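Local coordinates for membrane-associated lipoprotein (Ureaplasma parvum serovar 3 str. ATCC 700970, PDB 3JVC) that is of unknown function but is probably anchored to the Ureaplasma cell membrane as a lipoprotein, this fragment being its lipoprotein-associated type-17 domain, at residues Q43-Q48 / I58-F63. Residues are numbered along the deposited sequence; the frame is centred on the assembly and turned at random.
Sequences QGIEIQ and IKIINF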
# COMPACT_ATOMS: atom_id res chain seq x y z
N GLN A 43 -0.89 7.84 -10.48
CA GLN A 43 -2.09 8.54 -10.92
C GLN A 43 -2.78 9.21 -9.75
O GLN A 43 -3.59 10.12 -9.91
CB GLN A 43 -3.06 7.59 -11.61
CG GLN A 43 -2.56 7.05 -12.94
CD GLN A 43 -3.68 6.60 -13.83
OE1 GLN A 43 -4.58 7.38 -14.14
NE2 GLN A 43 -3.64 5.34 -14.25
N GLY A 44 -2.45 8.75 -8.55
CA GLY A 44 -3.06 9.32 -7.37
C GLY A 44 -3.41 8.30 -6.32
O GLY A 44 -3.77 7.17 -6.64
N ILE A 45 -3.29 8.70 -5.06
CA ILE A 45 -3.64 7.85 -3.94
C ILE A 45 -4.58 8.71 -3.09
O ILE A 45 -4.36 9.91 -2.92
CB ILE A 45 -2.39 7.48 -3.10
CG1 ILE A 45 -1.26 6.97 -3.99
CG2 ILE A 45 -2.75 6.41 -2.09
CD1 ILE A 45 -0.00 6.53 -3.21
N GLU A 46 -5.65 8.12 -2.60
CA GLU A 46 -6.58 8.86 -1.76
C GLU A 46 -6.69 8.13 -0.44
O GLU A 46 -6.96 6.93 -0.41
CB GLU A 46 -7.94 9.01 -2.44
CG GLU A 46 -8.02 10.21 -3.37
CD GLU A 46 -7.66 11.53 -2.67
OE1 GLU A 46 -8.22 11.79 -1.58
OE2 GLU A 46 -6.83 12.30 -3.20
N ILE A 47 -6.44 8.84 0.65
CA ILE A 47 -6.48 8.24 1.97
C ILE A 47 -7.80 8.53 2.66
O ILE A 47 -8.43 9.56 2.43
CB ILE A 47 -5.37 8.80 2.88
CG1 ILE A 47 -4.00 8.56 2.23
CG2 ILE A 47 -5.46 8.17 4.29
CD1 ILE A 47 -3.57 7.08 2.24
N GLN A 48 -8.22 7.59 3.51
CA GLN A 48 -9.44 7.74 4.28
C GLN A 48 -9.04 7.20 5.64
O GLN A 48 -9.05 5.98 5.86
CB GLN A 48 -10.58 6.92 3.68
CG GLN A 48 -11.93 7.20 4.35
CD GLN A 48 -13.10 6.54 3.64
OE1 GLN A 48 -13.13 5.32 3.46
NE2 GLN A 48 -14.07 7.34 3.23
N ILE A 58 -1.77 10.20 7.96
CA ILE A 58 -1.09 9.13 7.25
C ILE A 58 -1.12 9.40 5.76
O ILE A 58 -2.12 9.86 5.21
CB ILE A 58 -1.73 7.74 7.51
CG1 ILE A 58 -1.73 7.43 9.01
CG2 ILE A 58 -0.96 6.65 6.75
CD1 ILE A 58 -2.26 6.04 9.37
N LYS A 59 -0.00 9.13 5.12
CA LYS A 59 0.12 9.33 3.69
C LYS A 59 0.89 8.15 3.11
O LYS A 59 1.81 7.62 3.76
CB LYS A 59 0.87 10.64 3.40
CG LYS A 59 0.04 11.73 2.76
CD LYS A 59 -1.07 12.17 3.68
CE LYS A 59 -1.92 13.26 3.03
NZ LYS A 59 -3.12 13.57 3.86
N ILE A 60 0.49 7.72 1.92
CA ILE A 60 1.21 6.65 1.26
C ILE A 60 1.96 7.35 0.14
O ILE A 60 1.36 7.90 -0.77
CB ILE A 60 0.30 5.57 0.68
CG1 ILE A 60 -0.24 4.69 1.81
CG2 ILE A 60 1.08 4.70 -0.30
CD1 ILE A 60 -1.19 3.60 1.33
N ILE A 61 3.28 7.33 0.25
CA ILE A 61 4.14 8.00 -0.71
C ILE A 61 4.68 7.04 -1.76
O ILE A 61 4.98 7.44 -2.88
CB ILE A 61 5.32 8.69 0.03
CG1 ILE A 61 6.25 7.64 0.64
CG2 ILE A 61 4.79 9.55 1.14
CD1 ILE A 61 7.35 8.22 1.51
N ASN A 62 4.80 5.77 -1.40
CA ASN A 62 5.29 4.79 -2.36
C ASN A 62 4.82 3.39 -2.04
O ASN A 62 4.49 3.05 -0.90
CB ASN A 62 6.84 4.74 -2.40
CG ASN A 62 7.46 6.05 -2.81
OD1 ASN A 62 7.99 6.79 -1.98
ND2 ASN A 62 7.40 6.34 -4.11
N PHE A 63 4.83 2.59 -3.08
CA PHE A 63 4.48 1.18 -3.03
C PHE A 63 5.71 0.50 -3.61
O PHE A 63 6.12 0.82 -4.74
CB PHE A 63 3.27 0.90 -3.93
CG PHE A 63 1.98 1.40 -3.37
CD1 PHE A 63 1.37 0.74 -2.31
CD2 PHE A 63 1.34 2.50 -3.92
CE1 PHE A 63 0.15 1.16 -1.80
CE2 PHE A 63 0.12 2.95 -3.42
CZ PHE A 63 -0.48 2.28 -2.36
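Two sheets of the lipoprotein-associated domain meet through a row of isoleucines: Ile45 and Ile47 point from strand 45-49 onto Ile60 and Phe63 of strand 56-64. The strands run nearly antiparallel, at 157° over the short segments, but their axes come no closer than 7.5 Å and no hydrogen bond links them; the gap is bridged by apolar side chains that also lean on the facing backbone. Ile45 reaches across with one methyl. Its side chain is fully extended beyond CB (chi2 -178°), which carries CD1 to the junction between Ile60 and Phe63, where it lies 3.6 Å from Ile60 CG2 and also 3.6 Å from Phe63 CE2. The Phe63 side chain comes from the opposite direction, and the methyl meets its ring obliquely. Ile60 CG2 in turn sits 3.5 Å above one face of that ring, displaced toward the rim, so the three groups form a small apolar cluster. Ile47 is bent instead (chi2 -71°), its CD1 crossing to Ile60 CG1 at 4.1 Å while its CG1 rests 3.8 Å from the carbonyl oxygen Ile58 O. Beyond Ile60, a classic beta bulge places both Ile61 and Asn62 opposite Ser82, and Phe63 again points toward the facing strand. Strand 45-49 pairs with strand 17-21, from which Phe17 packs on Ile47, Ile58 and Ile60. Phe19 of the same strand touches Ile60 and meets the Phe63 ring, which also stacks edge-to-face with Tyr41. On the other sheet, strand 56-64 pairs with strand 79-87, whose Leu81 touches both Ile60 and Phe63.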